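Local coordinates for protein methylaspartate ammonia-lyase (Citrobacter amalonaticus, PDB 1KKO) that catalyses the reversible, magnesium-dependent elimination of ammonia from L-threo-3-methylaspartate to give mesaconate, a step of glutamate degradation, at residues Ala195-Val200 with Leu235-Tyr240; Gly241-Ile246 with Leu270-Pro275; Asp176-Val181 with Arg212-Trp217; Phe170-Asp175 with Pro387-Asp392. All coordinates share one frame; numbering follows the deposited sequence.

Interaction 1 of 4, residues Ala195-Val200 with Leu235-Tyr240; sequences ALINNV and LHIDVY
At the C-terminal mouth of the TIM barrel, the loop that leaves strand 191-194 lies beside the end of strand 234-238, with I197 against I237 and V239 and with L196 and N198 around the ring of Y240. The two backbones run nearly parallel, and one hydrogen bond joins them, from I197 N to D238 O (3.0 Å), the nitrogen lying almost on the extension of the C=O bond, though the N-H is bent (143°). One residue further the carbonyls crowd: I197 O lies 3.0 Å from V239 O, both acceptors, and V239 CA also makes a C-H...O contact with I197 O, which may offset part of the repulsion. On the side of I237 and V239, the side chain of I197 keeps CG1 beside its own backbone N (chi1 -59°), which carries this carbon to 3.7 Å from I237 CG2, while I197 CB rests on V239 CG1. The ring of Y240 is approached differently. I197 O lies near the ring plane at its edge; L196 CD1 comes in obliquely to Y240 CE1 (3.5 Å), as does N198 CB to Y240 CD1 (3.8 Å). L196 reaches the ring by extending away from its backbone N (chi1 -167°). The phenol hydroxyl is hydrogen-bonded to H194, the transition-state stabiliser, while Y240 N donates to D238 OD1 (3.2 Å), closing an Asx turn. That turn ties a magnesium ligand's carboxylate to the residues just beyond its strand, in the manner of an enolase-superfamily barrel, whose metal ligands sit at the C-terminal strand ends.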
# COMPACT_ATOMS: atom_id res chain seq x y z
N ALA A 195 -5.55 -17.34 -2.92
CA ALA A 195 -4.86 -18.23 -3.86
C ALA A 195 -5.24 -18.14 -5.33
O ALA A 195 -4.66 -18.84 -6.15
CB ALA A 195 -4.94 -19.67 -3.38
N LEU A 196 -6.21 -17.29 -5.65
CA LEU A 196 -6.58 -17.00 -7.04
C LEU A 196 -6.62 -18.28 -7.89
O LEU A 196 -5.90 -18.41 -8.88
CB LEU A 196 -5.62 -15.98 -7.64
CG LEU A 196 -6.03 -15.33 -8.96
CD1 LEU A 196 -7.33 -14.59 -8.86
CD2 LEU A 196 -4.92 -14.38 -9.39
N ILE A 197 -7.46 -19.22 -7.48
CA ILE A 197 -7.59 -20.48 -8.21
C ILE A 197 -8.59 -20.22 -9.33
O ILE A 197 -9.78 -20.47 -9.20
CB ILE A 197 -8.04 -21.59 -7.24
CG1 ILE A 197 -7.03 -21.75 -6.10
CG2 ILE A 197 -8.27 -22.90 -7.97
CD1 ILE A 197 -5.67 -22.26 -6.53
N ASN A 198 -8.09 -19.68 -10.44
CA ASN A 198 -8.97 -19.20 -11.50
C ASN A 198 -8.79 -19.90 -12.85
O ASN A 198 -9.27 -19.39 -13.87
CB ASN A 198 -8.82 -17.69 -11.66
CG ASN A 198 -7.44 -17.30 -12.16
OD1 ASN A 198 -6.59 -18.15 -12.37
ND2 ASN A 198 -7.22 -16.00 -12.34
N ASN A 199 -8.10 -21.04 -12.83
CA ASN A 199 -7.83 -21.87 -14.01
C ASN A 199 -8.08 -23.32 -13.66
O ASN A 199 -7.61 -23.79 -12.64
CB ASN A 199 -6.37 -21.73 -14.50
CG ASN A 199 -6.08 -22.59 -15.71
OD1 ASN A 199 -5.76 -23.78 -15.58
ND2 ASN A 199 -6.20 -22.01 -16.89
N VAL A 200 -8.79 -24.04 -14.53
CA VAL A 200 -9.03 -25.45 -14.29
C VAL A 200 -7.79 -26.34 -14.45
O VAL A 200 -7.43 -27.07 -13.55
CB VAL A 200 -10.14 -25.99 -15.22
CG1 VAL A 200 -10.21 -27.50 -15.10
CG2 VAL A 200 -11.48 -25.37 -14.87
N LEU A 235 -8.58 -20.99 6.63
CA LEU A 235 -8.24 -21.05 5.22
C LEU A 235 -9.44 -20.62 4.39
O LEU A 235 -10.57 -21.05 4.64
CB LEU A 235 -7.81 -22.46 4.83
CG LEU A 235 -6.73 -23.08 5.72
CD1 LEU A 235 -6.33 -24.43 5.15
CD2 LEU A 235 -5.53 -22.15 5.86
N HIS A 236 -9.21 -19.75 3.42
CA HIS A 236 -10.27 -19.22 2.57
C HIS A 236 -9.66 -19.12 1.19
O HIS A 236 -8.68 -18.40 0.97
CB HIS A 236 -10.70 -17.87 3.14
CG HIS A 236 -11.76 -17.13 2.38
ND1 HIS A 236 -12.63 -16.28 3.00
CD2 HIS A 236 -12.03 -17.06 1.06
CE1 HIS A 236 -13.40 -15.70 2.09
NE2 HIS A 236 -13.05 -16.15 0.90
N ILE A 237 -10.20 -19.90 0.27
CA ILE A 237 -9.69 -20.01 -1.08
C ILE A 237 -10.81 -19.71 -2.07
O ILE A 237 -11.91 -20.23 -1.93
CB ILE A 237 -9.10 -21.42 -1.31
CG1 ILE A 237 -7.87 -21.62 -0.42
CG2 ILE A 237 -8.77 -21.64 -2.79
CD1 ILE A 237 -7.37 -23.06 -0.32
N ASP A 238 -10.52 -18.85 -3.04
CA ASP A 238 -11.48 -18.44 -4.06
C ASP A 238 -11.18 -19.19 -5.35
O ASP A 238 -10.06 -19.11 -5.90
CB ASP A 238 -11.36 -16.94 -4.31
CG ASP A 238 -12.49 -16.36 -5.16
OD1 ASP A 238 -13.27 -17.10 -5.83
OD2 ASP A 238 -12.65 -15.11 -5.19
N VAL A 239 -12.18 -19.92 -5.83
CA VAL A 239 -12.00 -20.78 -7.00
C VAL A 239 -12.70 -20.30 -8.27
O VAL A 239 -12.71 -21.02 -9.27
CB VAL A 239 -12.38 -22.22 -6.68
CG1 VAL A 239 -11.60 -22.72 -5.48
CG2 VAL A 239 -13.88 -22.36 -6.42
N TYR A 240 -13.28 -19.11 -8.26
CA TYR A 240 -13.77 -18.50 -9.49
C TYR A 240 -14.61 -19.41 -10.36
O TYR A 240 -14.47 -19.41 -11.59
CB TYR A 240 -12.58 -17.94 -10.29
CG TYR A 240 -11.99 -16.76 -9.59
CD1 TYR A 240 -11.03 -16.94 -8.62
CD2 TYR A 240 -12.45 -15.48 -9.83
CE1 TYR A 240 -10.50 -15.87 -7.93
CE2 TYR A 240 -11.93 -14.39 -9.15
CZ TYR A 240 -10.96 -14.60 -8.20
OH TYR A 240 -10.43 -13.54 -7.50

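Interaction 2 of 4, residues Gly241-Ile246 with Leu270-Pro275; sequences GTIGLI and LYIEGP
I243 lays its side chain over the exit of strand 270-273: its CD1 meets I272 CG2 at 4.1 Å, the two side chains crossing at about a right angle, and its CB rests on P275 O at 3.4 Å. In I243, chi1 of -69° with an extended chi2 carries CD1 toward I272, while C254, Y257 and I258 of helix 251-260 pack on the same isoleucine. The polar part of the contact is all backbone. G241 N donates to G274 O (2.7 Å), nearly in line with that carbonyl. G244 N, in the first turn of helix 242-246, donates to P275 O (3.1 Å) from a position tilted 21° from the carbonyl plane. G241 CA also approaches P275 O in a C-H...O contact. G241 and G274 both have positive phi, which suits glycine, and neither puts a side chain between the segments. The short helix thus begins against the turn that follows E273, a magnesium ligand of the barrel. With G244 N donating to P275 O at the helix start, the N-terminal turn would be expected to favour the partial negative charge of that buried carbonyl.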
# COMPACT_ATOMS: atom_id res chain seq x y z
N GLY A 241 -15.51 -20.15 -9.73
CA GLY A 241 -16.44 -21.02 -10.43
C GLY A 241 -15.84 -22.28 -11.02
O GLY A 241 -16.56 -23.05 -11.66
N THR A 242 -14.55 -22.52 -10.81
CA THR A 242 -13.90 -23.65 -11.50
C THR A 242 -14.38 -25.01 -11.05
O THR A 242 -14.37 -25.96 -11.84
CB THR A 242 -12.37 -23.57 -11.43
OG1 THR A 242 -11.95 -23.49 -10.06
CG2 THR A 242 -11.84 -22.30 -12.11
N ILE A 243 -14.81 -25.15 -9.80
CA ILE A 243 -15.30 -26.43 -9.32
C ILE A 243 -16.55 -26.84 -10.10
O ILE A 243 -16.68 -28.00 -10.51
CB ILE A 243 -15.53 -26.40 -7.79
CG1 ILE A 243 -14.18 -26.31 -7.07
CG2 ILE A 243 -16.28 -27.65 -7.32
CD1 ILE A 243 -14.26 -26.08 -5.58
N GLY A 244 -17.45 -25.89 -10.36
CA GLY A 244 -18.63 -26.18 -11.17
C GLY A 244 -18.27 -26.68 -12.55
O GLY A 244 -18.94 -27.57 -13.10
N LEU A 245 -17.21 -26.12 -13.13
CA LEU A 245 -16.80 -26.50 -14.47
C LEU A 245 -16.34 -27.94 -14.59
O LEU A 245 -16.62 -28.58 -15.61
CB LEU A 245 -15.68 -25.58 -14.97
CG LEU A 245 -16.04 -24.12 -15.21
CD1 LEU A 245 -14.82 -23.37 -15.67
CD2 LEU A 245 -17.17 -23.96 -16.21
N ILE A 246 -15.68 -28.48 -13.57
CA ILE A 246 -15.17 -29.84 -13.66
C ILE A 246 -16.18 -30.89 -13.23
O ILE A 246 -15.97 -32.07 -13.48
CB ILE A 246 -13.83 -30.04 -12.90
CG1 ILE A 246 -13.98 -29.77 -11.40
CG2 ILE A 246 -12.75 -29.16 -13.51
CD1 ILE A 246 -12.85 -30.36 -10.59
N LEU A 270 -12.01 -24.33 6.90
CA LEU A 270 -11.88 -24.11 5.47
C LEU A 270 -13.13 -23.48 4.88
O LEU A 270 -14.25 -23.91 5.15
CB LEU A 270 -11.57 -25.44 4.76
CG LEU A 270 -11.43 -25.40 3.24
CD1 LEU A 270 -10.22 -24.57 2.82
CD2 LEU A 270 -11.33 -26.81 2.68
N TYR A 271 -12.89 -22.45 4.08
CA TYR A 271 -13.93 -21.76 3.33
C TYR A 271 -13.56 -21.79 1.85
O TYR A 271 -12.40 -21.52 1.49
CB TYR A 271 -14.01 -20.30 3.75
CG TYR A 271 -14.70 -20.04 5.06
CD1 TYR A 271 -14.12 -20.39 6.26
CD2 TYR A 271 -15.93 -19.41 5.10
CE1 TYR A 271 -14.76 -20.14 7.48
CE2 TYR A 271 -16.57 -19.13 6.30
CZ TYR A 271 -15.97 -19.49 7.49
OH TYR A 271 -16.60 -19.21 8.68
N ILE A 272 -14.54 -22.09 1.00
CA ILE A 272 -14.35 -22.05 -0.45
C ILE A 272 -15.28 -21.01 -1.03
O ILE A 272 -16.50 -21.11 -0.90
CB ILE A 272 -14.64 -23.43 -1.09
CG1 ILE A 272 -13.67 -24.50 -0.56
CG2 ILE A 272 -14.58 -23.33 -2.62
CD1 ILE A 272 -12.21 -24.28 -0.89
N GLU A 273 -14.70 -19.98 -1.64
CA GLU A 273 -15.46 -18.90 -2.23
C GLU A 273 -15.68 -19.13 -3.72
O GLU A 273 -14.79 -19.61 -4.42
CB GLU A 273 -14.76 -17.55 -1.99
CG GLU A 273 -15.52 -16.36 -2.54
CD GLU A 273 -15.00 -15.02 -2.05
OE1 GLU A 273 -13.91 -14.95 -1.45
OE2 GLU A 273 -15.70 -14.01 -2.27
N GLY A 274 -16.88 -18.80 -4.18
CA GLY A 274 -17.21 -18.91 -5.59
C GLY A 274 -17.07 -20.31 -6.17
O GLY A 274 -16.45 -20.48 -7.21
N PRO A 275 -17.64 -21.33 -5.55
CA PRO A 275 -17.46 -22.68 -6.08
C PRO A 275 -17.98 -22.87 -7.51
O PRO A 275 -17.38 -23.63 -8.28
CB PRO A 275 -18.24 -23.55 -5.10
CG PRO A 275 -19.21 -22.64 -4.47
CD PRO A 275 -18.46 -21.34 -4.32

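Interaction 3 of 4, residues Asp176-Val181 with Arg212-Trp217; sequences DRYIAV and REYVRW
Y178 fits into the notch between Y214 and W217, two aromatic side chains one turn apart on helix 209-225, so that the start of helix 179-186 and the loop before it dock onto a neighbouring outer helix of the TIM barrel. The three rings form an aromatic cluster of successive edge-to-face contacts. Y178 drives the CD1 corner of its ring onto one face of the indole, a T-shaped pair with planes at 84° and centroids 4.8 Å apart. Y214 in turn directs its edge at the face of Y178, offset and with the planes less steeply inclined; Y214 CD1 and Y178 CE1 approach to 3.7 Å. Both Y214 and W217 extend away from their backbone N (chi1 near 180°), which makes them the two ridges that bound the notch. V181, in the first turn of helix 179-186, packs beside both rings: its CG1 touches W217 CZ3 (4.0 Å) and its CG2 lies against Y214 OH (3.6 Å). R177 lies over one face of Y214. Its chi1 of 69° and an extended chi2 bring CD over the phenol ring as a CH-pi contact, 4.2 Å from the centroid; the bend at chi3 then turns the guanidinium group away to A195 O and to a salt bridge with D175. Beneath this arginine the tyrosine hydroxyl supplies the one hydrogen bond between the segments: Y214 OH donates to R177 O at 2.7 Å, slightly tilted from the carbonyl plane.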
# COMPACT_ATOMS: atom_id res chain seq x y z
N ASP A 176 0.65 -15.25 -6.57
CA ASP A 176 1.84 -15.48 -5.74
C ASP A 176 1.45 -16.35 -4.53
O ASP A 176 1.75 -16.01 -3.38
CB ASP A 176 2.35 -14.12 -5.27
CG ASP A 176 3.84 -14.09 -4.97
OD1 ASP A 176 4.56 -15.05 -5.31
OD2 ASP A 176 4.36 -13.12 -4.38
N ARG A 177 0.79 -17.47 -4.81
CA ARG A 177 0.14 -18.28 -3.77
C ARG A 177 1.03 -19.10 -2.86
O ARG A 177 0.55 -19.73 -1.92
CB ARG A 177 -0.94 -19.17 -4.40
CG ARG A 177 -0.43 -20.30 -5.29
CD ARG A 177 -1.55 -21.13 -5.90
NE ARG A 177 -2.38 -20.26 -6.71
CZ ARG A 177 -2.09 -19.82 -7.92
NH1 ARG A 177 -0.99 -20.22 -8.56
NH2 ARG A 177 -2.92 -18.99 -8.51
N TYR A 178 2.34 -19.08 -3.10
CA TYR A 178 3.28 -19.77 -2.22
C TYR A 178 4.04 -18.74 -1.38
O TYR A 178 3.99 -18.77 -0.16
CB TYR A 178 4.23 -20.67 -3.02
CG TYR A 178 3.48 -21.72 -3.80
CD1 TYR A 178 2.93 -22.82 -3.17
CD2 TYR A 178 3.30 -21.58 -5.16
CE1 TYR A 178 2.21 -23.77 -3.87
CE2 TYR A 178 2.58 -22.53 -5.87
CZ TYR A 178 2.05 -23.62 -5.22
OH TYR A 178 1.34 -24.57 -5.94
N ILE A 179 4.70 -17.81 -2.05
CA ILE A 179 5.43 -16.76 -1.35
C ILE A 179 4.52 -15.93 -0.45
O ILE A 179 4.90 -15.60 0.67
CB ILE A 179 6.15 -15.84 -2.36
CG1 ILE A 179 7.28 -16.59 -3.08
CG2 ILE A 179 6.66 -14.59 -1.65
CD1 ILE A 179 8.32 -17.19 -2.16
N ALA A 180 3.32 -15.59 -0.92
CA ALA A 180 2.45 -14.74 -0.12
C ALA A 180 2.00 -15.43 1.16
O ALA A 180 1.78 -14.77 2.17
CB ALA A 180 1.26 -14.28 -0.93
N VAL A 181 1.88 -16.75 1.12
CA VAL A 181 1.51 -17.51 2.30
C VAL A 181 2.58 -17.34 3.38
O VAL A 181 2.27 -17.13 4.56
CB VAL A 181 1.28 -19.00 1.96
CG1 VAL A 181 1.31 -19.88 3.20
CG2 VAL A 181 -0.06 -19.14 1.26
N ARG A 212 -6.36 -29.77 -4.29
CA ARG A 212 -6.21 -30.66 -3.15
C ARG A 212 -4.78 -30.60 -2.61
O ARG A 212 -4.55 -30.46 -1.40
CB ARG A 212 -6.54 -32.10 -3.54
CG ARG A 212 -6.35 -33.06 -2.40
CD ARG A 212 -6.63 -34.51 -2.77
NE ARG A 212 -7.93 -34.61 -3.40
CZ ARG A 212 -9.08 -34.50 -2.76
NH1 ARG A 212 -9.11 -34.32 -1.44
NH2 ARG A 212 -10.21 -34.58 -3.44
N GLU A 213 -3.82 -30.70 -3.52
CA GLU A 213 -2.42 -30.68 -3.17
C GLU A 213 -2.02 -29.32 -2.61
O GLU A 213 -1.19 -29.23 -1.71
CB GLU A 213 -1.58 -31.09 -4.39
CG GLU A 213 -1.94 -32.50 -4.83
CD GLU A 213 -0.91 -33.15 -5.73
OE1 GLU A 213 0.30 -33.06 -5.41
OE2 GLU A 213 -1.31 -33.77 -6.74
N TYR A 214 -2.63 -28.26 -3.14
CA TYR A 214 -2.36 -26.92 -2.62
C TYR A 214 -2.85 -26.75 -1.18
O TYR A 214 -2.15 -26.17 -0.34
CB TYR A 214 -2.97 -25.85 -3.52
CG TYR A 214 -2.70 -24.47 -2.96
CD1 TYR A 214 -1.43 -23.91 -3.05
CD2 TYR A 214 -3.68 -23.76 -2.28
CE1 TYR A 214 -1.16 -22.68 -2.51
CE2 TYR A 214 -3.42 -22.52 -1.75
CZ TYR A 214 -2.16 -21.99 -1.86
OH TYR A 214 -1.91 -20.74 -1.32
N VAL A 215 -4.05 -27.23 -0.87
CA VAL A 215 -4.57 -27.09 0.48
C VAL A 215 -3.64 -27.80 1.46
O VAL A 215 -3.37 -27.30 2.56
CB VAL A 215 -6.01 -27.62 0.62
CG1 VAL A 215 -6.47 -27.52 2.06
CG2 VAL A 215 -6.95 -26.83 -0.27
N ARG A 216 -3.16 -28.98 1.07
CA ARG A 216 -2.25 -29.74 1.91
C ARG A 216 -0.94 -28.99 2.10
O ARG A 216 -0.40 -28.92 3.21
CB ARG A 216 -1.99 -31.12 1.30
CG ARG A 216 -1.11 -32.01 2.15
CD ARG A 216 -1.68 -32.29 3.52
NE ARG A 216 -0.63 -32.56 4.50
CZ ARG A 216 -0.77 -33.39 5.52
NH1 ARG A 216 -1.91 -34.05 5.71
NH2 ARG A 216 0.25 -33.56 6.36
N TRP A 217 -0.43 -28.43 1.01
CA TRP A 217 0.80 -27.65 1.07
C TRP A 217 0.60 -26.47 2.02
O TRP A 217 1.47 -26.15 2.82
CB TRP A 217 1.21 -27.14 -0.30
CG TRP A 217 2.41 -26.28 -0.20
CD1 TRP A 217 3.71 -26.69 -0.22
CD2 TRP A 217 2.45 -24.87 0.03
NE1 TRP A 217 4.56 -25.62 -0.04
CE2 TRP A 217 3.80 -24.49 0.11
CE3 TRP A 217 1.47 -23.87 0.15
CZ2 TRP A 217 4.20 -23.17 0.32
CZ3 TRP A 217 1.87 -22.57 0.35
CH2 TRP A 217 3.22 -22.23 0.43

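Interaction 4 of 4, residues Phe170-Asp175 with Pro387-Asp392; sequences FGQSGD and PGMGFD. With SO4 (sulfate ion), chain C.
The side chains of Q172 and M389, the latter a selenomethionine, cross obliquely, with the selenium and methyl end of M389 against the amide of the glutamine. M389 SE lies 3.9 Å from Q172 CD, and M389 CE approaches Q172 OE1 and also G174 CA (3.9 Å). A bend at chi2 of M389 (-61°) folds SE and CE back toward 170-175. Q172 by contrast runs extended beyond CG, and this reach takes NE2 to the sulfate: it donates to O3 at 3.1 Å in a nearly straight bond. Its other partner is a water (2.9 Å from NE2) that hands a proton to G388 O, so the amide nitrogen is held from two sides. These loops follow strands 169-170 and 382-384, neighbours in the TIM barrel, and line its active-site mouth, where Q172 binds methylaspartate. The sulfate, probably from the crystallisation liquor, is also hydrogen-bonded to the catalytic base K331 and to T360 and C361. A second water joins the backbones, donating to Q172 O and G388 O, while two more lie between S173 O and M389 O. Further along the loop, toward helix 179-186, the ring of F391 stands obliquely to G171, with CD2 4.3 Å from G171 CA, and V189, K183 and M184 pack against the same phenylalanine.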
# COMPACT_ATOMS: atom_id res chain seq x y z
N PHE A 170 -8.36 -10.98 6.29
CA PHE A 170 -8.16 -11.97 5.24
C PHE A 170 -7.20 -11.44 4.19
O PHE A 170 -7.48 -10.43 3.54
CB PHE A 170 -9.52 -12.27 4.60
CG PHE A 170 -9.48 -13.17 3.41
CD1 PHE A 170 -8.62 -14.25 3.35
CD2 PHE A 170 -10.32 -12.92 2.34
CE1 PHE A 170 -8.62 -15.08 2.25
CE2 PHE A 170 -10.32 -13.74 1.24
CZ PHE A 170 -9.48 -14.83 1.20
N GLY A 171 -6.06 -12.11 4.03
CA GLY A 171 -5.06 -11.73 3.05
C GLY A 171 -5.22 -12.47 1.74
O GLY A 171 -5.52 -13.66 1.72
N GLN A 172 -5.04 -11.74 0.63
CA GLN A 172 -5.12 -12.33 -0.70
C GLN A 172 -3.77 -12.30 -1.40
O GLN A 172 -3.07 -11.29 -1.41
CB GLN A 172 -6.24 -11.72 -1.55
CG GLN A 172 -5.98 -10.38 -2.20
CD GLN A 172 -7.03 -10.05 -3.26
OE1 GLN A 172 -7.39 -10.92 -4.05
NE2 GLN A 172 -7.52 -8.81 -3.26
N SER A 173 -3.42 -13.44 -2.00
CA SER A 173 -2.11 -13.65 -2.59
C SER A 173 -1.96 -13.31 -4.06
O SER A 173 -0.84 -13.17 -4.56
CB SER A 173 -1.82 -15.15 -2.49
OG SER A 173 -2.76 -15.91 -3.23
N GLY A 174 -3.06 -13.22 -4.78
CA GLY A 174 -2.97 -13.19 -6.22
C GLY A 174 -2.37 -14.53 -6.65
O GLY A 174 -2.50 -15.53 -5.96
N ASP A 175 -1.68 -14.55 -7.79
CA ASP A 175 -1.04 -15.79 -8.26
C ASP A 175 0.21 -16.15 -7.44
O ASP A 175 0.77 -17.25 -7.60
CB ASP A 175 -0.71 -15.67 -9.75
CG ASP A 175 -1.93 -15.89 -10.64
OD1 ASP A 175 -2.62 -16.93 -10.46
OD2 ASP A 175 -2.28 -15.07 -11.52
N PRO A 387 -5.90 -2.17 -0.10
CA PRO A 387 -5.93 -2.67 -1.47
C PRO A 387 -4.59 -3.28 -1.83
O PRO A 387 -3.77 -3.55 -0.95
CB PRO A 387 -6.15 -1.38 -2.25
CG PRO A 387 -5.32 -0.41 -1.51
CD PRO A 387 -5.42 -0.79 -0.06
N GLY A 388 -4.38 -3.51 -3.12
CA GLY A 388 -3.11 -4.01 -3.62
C GLY A 388 -2.97 -5.50 -3.66
O GLY A 388 -3.70 -6.24 -3.00
N MSE A 389 -1.99 -5.93 -4.45
CA MSE A 389 -1.63 -7.34 -4.56
C MSE A 389 -0.31 -7.65 -3.86
O MSE A 389 0.12 -8.79 -3.85
CB MSE A 389 -1.60 -7.79 -6.02
CG MSE A 389 -3.00 -8.01 -6.58
SE MSE A 389 -3.97 -9.40 -5.60
CE MSE A 389 -5.14 -10.02 -6.92
N GLY A 390 0.32 -6.66 -3.24
CA GLY A 390 1.55 -6.91 -2.52
C GLY A 390 1.36 -7.50 -1.15
O GLY A 390 2.31 -8.03 -0.56
N PHE A 391 0.12 -7.43 -0.65
CA PHE A 391 -0.31 -7.88 0.67
C PHE A 391 0.25 -7.04 1.83
O PHE A 391 -0.51 -6.59 2.69
CB PHE A 391 -0.03 -9.38 0.92
CG PHE A 391 -0.06 -9.73 2.37
CD1 PHE A 391 1.13 -9.91 3.07
CD2 PHE A 391 -1.25 -9.78 3.08
CE1 PHE A 391 1.12 -10.15 4.40
CE2 PHE A 391 -1.24 -10.02 4.44
CZ PHE A 391 -0.05 -10.21 5.08
N ASP A 392 1.55 -6.82 1.85
CA ASP A 392 2.16 -6.13 2.98
C ASP A 392 1.56 -4.75 3.18
O ASP A 392 1.28 -4.33 4.31
CB ASP A 392 3.66 -5.98 2.76
CG ASP A 392 4.35 -7.28 2.57
OD1 ASP A 392 4.36 -8.08 3.54
OD2 ASP A 392 4.89 -7.56 1.47
S SO4 C . -10.41 -8.34 -6.41
O1 SO4 C . -11.12 -7.17 -6.99
O2 SO4 C . -9.93 -9.09 -7.62
O3 SO4 C . -9.29 -7.89 -5.59
O4 SO4 C . -11.28 -9.24 -5.61
O HOH W 1 -2.90 -8.39 -1.28
O HOH W 2 -6.29 -6.63 -1.72
O HOH W 3 0.42 -10.91 -5.51
O HOH W 4 0.19 -11.01 -2.26

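Interactions 1 and 2 share neighbouring strands, 234-238 and 270-273, and their centres are 7 Å apart; H236 NE2 and OE1 of the magnesium ligand E273, 2.8 Å apart, link them next to a second ligand, D238. Interaction 4 reaches the same mouth through the substrate-binding Q172, and it meets interaction 1 partly through the stacked rings of F170 and H236, with F170 CZ 3.4 Å from H236 CD2. Interaction 3 lies further out, on the helical layer, yet its R177 reaches back to interaction 1, NE 2.7 Å from A195 O. It adjoins interaction 4 in sequence and meets it through A180 on S173 and the R177-D175 salt bridge. Contacts 2 and 4 do not touch, their centres lying 20 Å apart.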